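PDB 4NZJ: putative alpha-galactosidase from Bacteroides fragilis, which probably hydrolyses terminal, non-reducing alpha-D-galactose residues in alpha-D-galactosides, as a member of glycoside hydrolase family 27. Local coordinates for residues 121-126 with 172-177; 137-142 with 177-182; 181-186 with 212-217. One frame throughout, in Å; residues are numbered along the deposited sequence. Where two conformers were deposited one is given.

Contact 1 of 3, residues 121-126 with 172-177; sequences QTADAM and DYLHER
A123 and L174 mark the closest backbone approach, 6.9 Å between their CA atoms, of two helices on the outside of the TIM barrel. Segment 121-126 lies within helix 116-128, and segment 172-177 takes in the C-terminal part of helix 166-176. The two axes run parallel, 8° apart, and come no nearer than 10.6 Å. At this spacing A123 and L174 meet through side chains, and Y173 must reach across to D124. On the barrel side the contact is apolar. A123 CB points at the second helix and meets L174 CD1 at 3.9 Å. Both side chains also rest on I139 of strand 138-140, so the helix pair sits on the barrel wall.

Farther out the contact is polar. Y173 holds CG anti to its backbone N (chi1 -170°), which sends the ring across to the first helix. Its hydroxyl donates to D124 OD1 at 2.6 Å. The carboxylate receives it on the syn lone pair, and its plane is turned 45° from the ring. D124 OD1 lies at the ring edge, near the ring plane, and A123 CB lies by the same edge.

R177 follows the helix end and folds back over Y173. Its guanidinium lies over a ring face, with NH1 3.5 Å above the ring plane in a cation-pi contact. NH1 also donates to Y173 O. This bond and the stack probably fix the rotation of the guanidinium. The positive charge may help to stabilise the carboxylate of D124, but no N-H of R177 points at it. A water links them instead: it donates to D124 OD1 at 2.8 Å and accepts from R177 NE at 3.2 Å.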
# COMPACT_ATOMS: atom_id res chain seq x y z
N GLN A 121 -3.34 -11.84 16.14
CA GLN A 121 -1.99 -11.56 16.62
C GLN A 121 -1.27 -10.57 15.71
O GLN A 121 -0.53 -9.70 16.18
CB GLN A 121 -1.16 -12.84 16.69
CG GLN A 121 -1.47 -13.75 17.86
CD GLN A 121 -0.56 -14.96 17.89
OE1 GLN A 121 0.51 -14.98 17.28
NE2 GLN A 121 -0.98 -15.98 18.63
N THR A 122 -1.48 -10.72 14.41
CA THR A 122 -0.88 -9.82 13.44
C THR A 122 -1.42 -8.39 13.61
O THR A 122 -0.64 -7.44 13.64
CB THR A 122 -1.09 -10.34 12.02
OG1 THR A 122 -0.38 -11.58 11.87
CG2 THR A 122 -0.62 -9.34 10.98
N ALA A 123 -2.74 -8.25 13.72
CA ALA A 123 -3.36 -6.95 14.00
C ALA A 123 -2.81 -6.32 15.28
O ALA A 123 -2.44 -5.15 15.30
CB ALA A 123 -4.88 -7.09 14.09
N ASP A 124 -2.73 -7.11 16.35
CA ASP A 124 -2.21 -6.62 17.63
C ASP A 124 -0.78 -6.09 17.49
O ASP A 124 -0.42 -5.05 18.04
CB ASP A 124 -2.23 -7.73 18.68
CG ASP A 124 -3.63 -8.12 19.13
OD1 ASP A 124 -4.61 -7.43 18.78
OD2 ASP A 124 -3.75 -9.12 19.86
N ALA A 125 0.04 -6.83 16.73
CA ALA A 125 1.44 -6.45 16.53
C ALA A 125 1.57 -5.16 15.73
O ALA A 125 2.45 -4.34 16.00
CB ALA A 125 2.20 -7.57 15.85
N MSE A 126 0.69 -4.97 14.74
CA MSE A 126 0.71 -3.76 13.92
C MSE A 126 0.34 -2.54 14.73
O MSE A 126 0.80 -1.42 14.44
CB MSE A 126 -0.20 -3.94 12.71
CG MSE A 126 0.48 -4.87 11.71
SE MSE A 126 -0.72 -5.44 10.26
CE MSE A 126 -0.86 -3.75 9.28
N ASP A 172 -14.71 -7.82 12.45
CA ASP A 172 -15.16 -6.99 13.57
C ASP A 172 -13.99 -6.60 14.47
O ASP A 172 -13.88 -5.44 14.89
CB ASP A 172 -16.22 -7.72 14.38
CG ASP A 172 -17.57 -7.82 13.67
OD1 ASP A 172 -17.77 -7.15 12.64
OD2 ASP A 172 -18.44 -8.56 14.16
N TYR A 173 -13.12 -7.56 14.77
CA TYR A 173 -11.94 -7.31 15.59
C TYR A 173 -11.05 -6.25 14.94
O TYR A 173 -10.58 -5.32 15.61
CB TYR A 173 -11.15 -8.61 15.79
CG TYR A 173 -10.03 -8.53 16.80
CD1 TYR A 173 -8.77 -8.06 16.44
CD2 TYR A 173 -10.22 -8.95 18.11
CE1 TYR A 173 -7.74 -7.99 17.37
CE2 TYR A 173 -9.20 -8.89 19.04
CZ TYR A 173 -7.96 -8.42 18.67
OH TYR A 173 -6.95 -8.36 19.60
N LEU A 174 -10.83 -6.40 13.64
CA LEU A 174 -10.02 -5.45 12.88
C LEU A 174 -10.66 -4.06 12.85
O LEU A 174 -9.99 -3.07 13.12
CB LEU A 174 -9.78 -5.96 11.45
CG LEU A 174 -8.53 -6.83 11.23
CD1 LEU A 174 -8.33 -7.86 12.33
CD2 LEU A 174 -8.59 -7.50 9.86
N HIS A 175 -11.95 -3.99 12.54
CA HIS A 175 -12.63 -2.70 12.42
C HIS A 175 -12.63 -1.91 13.73
O HIS A 175 -12.48 -0.69 13.72
CB HIS A 175 -14.08 -2.89 11.98
CG HIS A 175 -14.22 -3.41 10.58
ND1 HIS A 175 -15.36 -4.05 10.15
CD2 HIS A 175 -13.37 -3.40 9.53
CE1 HIS A 175 -15.20 -4.41 8.89
NE2 HIS A 175 -14.00 -4.03 8.49
N GLU A 176 -12.78 -2.62 14.85
CA GLU A 176 -12.73 -2.00 16.17
C GLU A 176 -11.40 -1.30 16.42
O GLU A 176 -11.31 -0.40 17.25
CB GLU A 176 -12.96 -3.05 17.26
CG GLU A 176 -14.40 -3.52 17.40
CD GLU A 176 -14.53 -4.83 18.16
OE1 GLU A 176 -13.56 -5.22 18.85
OE2 GLU A 176 -15.59 -5.47 18.05
N ARG A 177 -10.37 -1.72 15.69
CA ARG A 177 -9.02 -1.19 15.82
C ARG A 177 -8.58 -0.36 14.61
O ARG A 177 -7.41 0.05 14.51
CB ARG A 177 -8.06 -2.36 16.06
CG ARG A 177 -8.26 -2.97 17.44
CD ARG A 177 -7.77 -4.41 17.53
NE ARG A 177 -8.02 -4.94 18.87
CZ ARG A 177 -9.19 -5.35 19.32
NH1 ARG A 177 -10.28 -5.35 18.55
NH2 ARG A 177 -9.29 -5.80 20.57
O HOH W 1 -5.10 -5.04 20.15

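Contact 2 of 3, residues 137-142 with 177-182; sequences SYINID and RGFKLG
S137 O and K180 N open a ladder of four backbone hydrogen bonds between adjacent parallel strands of the TIM barrel. Just before it G178, with positive phi, closes helix 166-176 in a Schellman motif and turns the chain into the strand. K180 N donates to S137 O at 2.8 Å, I139 N to K180 O, G182 N to I139 O, and I141 N to G182 O at 2.9 Å. The first three are nearly straight at hydrogen; the last is more bent, at 150°. Strands 138-140 and 180-182 cross at -27°. CA-H...O contacts from Y138 and L181 accompany the ladder.

Two CH-pi contacts lie on different faces of the sheet. On the face of Y138 and K180, K180 CB sits over the tyrosine ring, 4.0 Å from its centroid. In the given conformer NZ bonds to I30 O. On the face of I139, CD1 lies over the F179 ring, 3.9 Å from its centroid. S137 O lies at the edge of that ring, in its plane.

Apolar contact continues on the I139 side, where I141 CD1 meets L181 CD1 at 3.8 Å. This face turns to helices 116-128 and 166-176.

At the G182 end a side-chain oxygen meets the backbone. N140 OD1 lies 3.3 Å from G182 CA, on the side of the sheet where the glycine carries no side chain.

The contact thus closes a beta-alpha-beta crossover: backbone bonds set the register, and mainly apolar side chains fill its helix-facing side.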
# COMPACT_ATOMS: atom_id res chain seq x y z
N SER A 137 -2.98 -0.13 7.10
CA SER A 137 -4.37 -0.35 7.54
C SER A 137 -5.01 -1.65 7.03
O SER A 137 -5.97 -2.14 7.65
CB SER A 137 -5.24 0.85 7.15
OG SER A 137 -5.27 1.04 5.74
N TYR A 138 -4.52 -2.20 5.91
CA TYR A 138 -5.10 -3.42 5.33
C TYR A 138 -4.43 -4.67 5.88
O TYR A 138 -3.19 -4.77 5.92
CB TYR A 138 -5.02 -3.39 3.80
CG TYR A 138 -6.02 -2.43 3.20
CD1 TYR A 138 -7.31 -2.83 2.87
CD2 TYR A 138 -5.68 -1.10 3.00
CE1 TYR A 138 -8.23 -1.94 2.35
CE2 TYR A 138 -6.59 -0.19 2.49
CZ TYR A 138 -7.86 -0.62 2.16
OH TYR A 138 -8.76 0.29 1.65
N ILE A 139 -5.25 -5.62 6.31
CA ILE A 139 -4.79 -6.94 6.74
C ILE A 139 -5.49 -7.93 5.82
O ILE A 139 -6.70 -8.10 5.89
CB ILE A 139 -5.12 -7.17 8.23
CG1 ILE A 139 -4.28 -6.20 9.06
CG2 ILE A 139 -4.86 -8.61 8.64
CD1 ILE A 139 -4.52 -6.29 10.55
N ASN A 140 -4.72 -8.56 4.94
CA ASN A 140 -5.28 -9.31 3.83
C ASN A 140 -5.09 -10.82 3.98
O ASN A 140 -3.97 -11.33 3.96
CB ASN A 140 -4.67 -8.83 2.51
CG ASN A 140 -4.99 -7.38 2.20
OD1 ASN A 140 -5.90 -6.78 2.76
ND2 ASN A 140 -4.23 -6.80 1.28
N ILE A 141 -6.21 -11.52 4.13
CA ILE A 141 -6.26 -12.97 4.11
C ILE A 141 -6.06 -13.39 2.66
O ILE A 141 -6.69 -12.84 1.75
CB ILE A 141 -7.63 -13.48 4.63
CG1 ILE A 141 -7.80 -13.09 6.10
CG2 ILE A 141 -7.77 -14.99 4.45
CD1 ILE A 141 -9.15 -13.44 6.68
N ASP A 142 -5.18 -14.36 2.44
CA ASP A 142 -4.90 -14.85 1.10
C ASP A 142 -5.60 -16.19 0.86
O ASP A 142 -6.68 -16.43 1.40
CB ASP A 142 -3.38 -14.91 0.88
CG ASP A 142 -3.00 -14.76 -0.59
OD1 ASP A 142 -2.95 -13.61 -1.09
OD2 ASP A 142 -2.76 -15.79 -1.25
N ARG A 177 -10.37 -1.72 15.69
CA ARG A 177 -9.02 -1.19 15.82
C ARG A 177 -8.58 -0.36 14.61
O ARG A 177 -7.41 0.05 14.51
CB ARG A 177 -8.06 -2.36 16.06
CG ARG A 177 -8.26 -2.97 17.44
CD ARG A 177 -7.77 -4.41 17.53
NE ARG A 177 -8.02 -4.94 18.87
CZ ARG A 177 -9.19 -5.35 19.32
NH1 ARG A 177 -10.28 -5.35 18.55
NH2 ARG A 177 -9.29 -5.80 20.57
N GLY A 178 -9.51 -0.08 13.71
CA GLY A 178 -9.24 0.78 12.57
C GLY A 178 -8.59 0.10 11.38
O GLY A 178 -8.16 0.77 10.44
N PHE A 179 -8.52 -1.23 11.41
CA PHE A 179 -7.98 -1.98 10.28
C PHE A 179 -9.08 -2.36 9.31
O PHE A 179 -10.25 -2.45 9.67
CB PHE A 179 -7.28 -3.26 10.76
CG PHE A 179 -6.02 -3.02 11.56
CD1 PHE A 179 -4.89 -2.50 10.96
CD2 PHE A 179 -5.98 -3.34 12.90
CE1 PHE A 179 -3.73 -2.29 11.69
CE2 PHE A 179 -4.82 -3.14 13.64
CZ PHE A 179 -3.70 -2.61 13.03
N LYS A 180 -8.65 -2.60 8.07
CA LYS A 180 -9.51 -3.08 7.00
C LYS A 180 -9.14 -4.52 6.67
O LYS A 180 -7.96 -4.89 6.72
CB LYS A 180 -9.32 -2.21 5.76
CG LYS A 180 -9.67 -0.75 5.99
CD LYS A 180 -10.61 -0.25 4.91
CE LYS A 180 -10.99 1.20 5.14
NZ LYS A 180 -11.14 1.48 6.60
N LEU A 181 -10.14 -5.33 6.34
CA LEU A 181 -9.94 -6.75 6.06
C LEU A 181 -9.96 -7.04 4.57
O LEU A 181 -10.92 -6.72 3.87
CB LEU A 181 -11.03 -7.59 6.73
CG LEU A 181 -10.96 -9.09 6.43
CD1 LEU A 181 -9.68 -9.68 6.98
CD2 LEU A 181 -12.16 -9.82 6.99
N GLY A 182 -8.90 -7.70 4.09
CA GLY A 182 -8.86 -8.20 2.73
C GLY A 182 -9.11 -9.70 2.66
O GLY A 182 -8.81 -10.43 3.61

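Contact 3 of 3, residues 181-186 with 212-217; sequences LGIYSD and WGVDLL
L181 and D215 begin the next parallel strand pairing of the TIM barrel, where G182 lies beside L216 and I183 beside L217, their CA atoms 4.3 and 5.1 Å apart. Strand 180-186, helix 202-212 and strand 216-220 form a beta-alpha-beta crossover. Helix 202-212 ends at G213 in a Schellman motif, and the chain then runs on to strand 216-220.

The bonds at the entry converge on L181. Its carbonyl O takes D215 N at 2.7 Å, in the carbonyl plane, and a weak second bond from L216 N. Its N-H points back to D215 OD2 at 2.8 Å and 168°, meeting the anti lone pair. D215 thus grips the peptide groups on both sides of L181. With CG beside the backbone N (chi1 -57°), its carboxylate reaches L181 N. The same OD2 also accepts from H175 NE2, and OD1 forms a salt bridge with R247. These partners probably hold the carboxylate in place and favour its negative charge. Farther along, I183 N donates to L216 O.

I183 is the centre of the apolar side. Its CG2 fits between V214 CG1 and L217 CD1, at 3.8 Å from each. Its CD1 reaches the edge of the W212 indole, near the ring plane, by CE3 and CZ3. F209 of helix 202-212 touches I183, V214 and L217, so this cluster fills the space between sheet and helix. On the other face L216 packs over the bare backbone of G182. Y184 turns away from strand 216-217; its hydroxyl is bonded to D220. Past I183, L217 CD1 leans along the neighbouring strand and comes within 3.8 Å of S185 N.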
# COMPACT_ATOMS: atom_id res chain seq x y z
N LEU A 181 -10.14 -5.33 6.34
CA LEU A 181 -9.94 -6.75 6.06
C LEU A 181 -9.96 -7.04 4.57
O LEU A 181 -10.92 -6.72 3.87
CB LEU A 181 -11.03 -7.59 6.73
CG LEU A 181 -10.96 -9.09 6.43
CD1 LEU A 181 -9.68 -9.68 6.98
CD2 LEU A 181 -12.16 -9.82 6.99
N GLY A 182 -8.90 -7.70 4.09
CA GLY A 182 -8.86 -8.20 2.73
C GLY A 182 -9.11 -9.70 2.66
O GLY A 182 -8.81 -10.43 3.61
N ILE A 183 -9.67 -10.14 1.54
CA ILE A 183 -9.92 -11.54 1.31
C ILE A 183 -9.51 -11.86 -0.12
O ILE A 183 -9.16 -10.95 -0.88
CB ILE A 183 -11.40 -11.91 1.59
CG1 ILE A 183 -11.54 -13.39 1.97
CG2 ILE A 183 -12.31 -11.54 0.43
CD1 ILE A 183 -12.75 -13.67 2.83
N TYR A 184 -9.51 -13.14 -0.46
CA TYR A 184 -8.94 -13.62 -1.70
C TYR A 184 -9.91 -14.54 -2.42
O TYR A 184 -10.53 -15.41 -1.80
CB TYR A 184 -7.65 -14.38 -1.38
CG TYR A 184 -7.06 -15.14 -2.54
CD1 TYR A 184 -7.51 -16.41 -2.86
CD2 TYR A 184 -6.04 -14.60 -3.32
CE1 TYR A 184 -6.98 -17.12 -3.93
CE2 TYR A 184 -5.50 -15.30 -4.39
CZ TYR A 184 -5.98 -16.56 -4.69
OH TYR A 184 -5.46 -17.28 -5.75
N SER A 185 -10.03 -14.37 -3.73
CA SER A 185 -10.66 -15.38 -4.56
C SER A 185 -10.01 -15.37 -5.93
O SER A 185 -8.95 -14.77 -6.12
CB SER A 185 -12.17 -15.17 -4.65
OG SER A 185 -12.79 -16.29 -5.27
N ASP A 186 -10.63 -16.07 -6.88
CA ASP A 186 -10.02 -16.30 -8.19
C ASP A 186 -11.14 -16.34 -9.22
O ASP A 186 -12.23 -16.86 -8.94
CB ASP A 186 -9.27 -17.63 -8.14
CG ASP A 186 -8.41 -17.88 -9.35
OD1 ASP A 186 -8.96 -18.16 -10.43
OD2 ASP A 186 -7.16 -17.83 -9.20
N TRP A 212 -19.74 -10.17 5.63
CA TRP A 212 -18.69 -10.45 6.60
C TRP A 212 -17.88 -9.22 6.99
O TRP A 212 -17.08 -9.28 7.92
CB TRP A 212 -17.73 -11.52 6.08
CG TRP A 212 -18.38 -12.80 5.72
CD1 TRP A 212 -19.57 -13.28 6.18
CD2 TRP A 212 -17.86 -13.79 4.84
NE1 TRP A 212 -19.83 -14.51 5.62
CE2 TRP A 212 -18.79 -14.84 4.79
CE3 TRP A 212 -16.69 -13.89 4.06
CZ2 TRP A 212 -18.60 -15.98 4.00
CZ3 TRP A 212 -16.50 -15.02 3.28
CH2 TRP A 212 -17.44 -16.05 3.26
N GLY A 213 -18.07 -8.12 6.26
CA GLY A 213 -17.35 -6.88 6.53
C GLY A 213 -16.02 -6.75 5.81
O GLY A 213 -15.15 -5.99 6.23
N VAL A 214 -15.86 -7.49 4.72
CA VAL A 214 -14.65 -7.41 3.89
C VAL A 214 -14.52 -6.02 3.26
O VAL A 214 -15.51 -5.42 2.84
CB VAL A 214 -14.68 -8.50 2.80
CG1 VAL A 214 -13.62 -8.27 1.74
CG2 VAL A 214 -14.53 -9.87 3.44
N ASP A 215 -13.28 -5.53 3.22
CA ASP A 215 -12.97 -4.20 2.72
C ASP A 215 -12.11 -4.20 1.44
O ASP A 215 -11.94 -3.17 0.81
CB ASP A 215 -12.23 -3.43 3.81
CG ASP A 215 -13.02 -3.36 5.10
OD1 ASP A 215 -14.10 -2.74 5.07
OD2 ASP A 215 -12.57 -3.94 6.12
N LEU A 216 -11.59 -5.37 1.08
CA LEU A 216 -10.73 -5.52 -0.09
C LEU A 216 -10.83 -6.95 -0.60
O LEU A 216 -10.87 -7.89 0.18
CB LEU A 216 -9.28 -5.17 0.28
CG LEU A 216 -8.19 -5.35 -0.79
CD1 LEU A 216 -7.03 -4.38 -0.56
CD2 LEU A 216 -7.68 -6.78 -0.83
N LEU A 217 -10.89 -7.09 -1.93
CA LEU A 217 -10.83 -8.38 -2.59
C LEU A 217 -9.63 -8.41 -3.52
O LEU A 217 -9.53 -7.57 -4.42
CB LEU A 217 -12.09 -8.65 -3.40
CG LEU A 217 -12.06 -9.93 -4.24
CD1 LEU A 217 -11.95 -11.15 -3.34
CD2 LEU A 217 -13.27 -10.04 -5.16

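In the fold
From the N terminus, the chain passes the Ig-like domain and enters the TIM barrel. Helix 116-128 gives the first half of contact 1, and strand 138-140 the first half of contact 2. Helix 166-176 then closes contact 1, and strand 180-186 closes contact 2, so the two cross along the chain and share R177. They meet where A123 packs on I139 and L174 O receives F179 N. Contact 3 starts on the residues that end contact 2, L181 and G182, and closes at strand 216-220 after helix 202-212. H175 links contacts 1 and 3 through D215. Together they join three successive barrel strands and two outer helices.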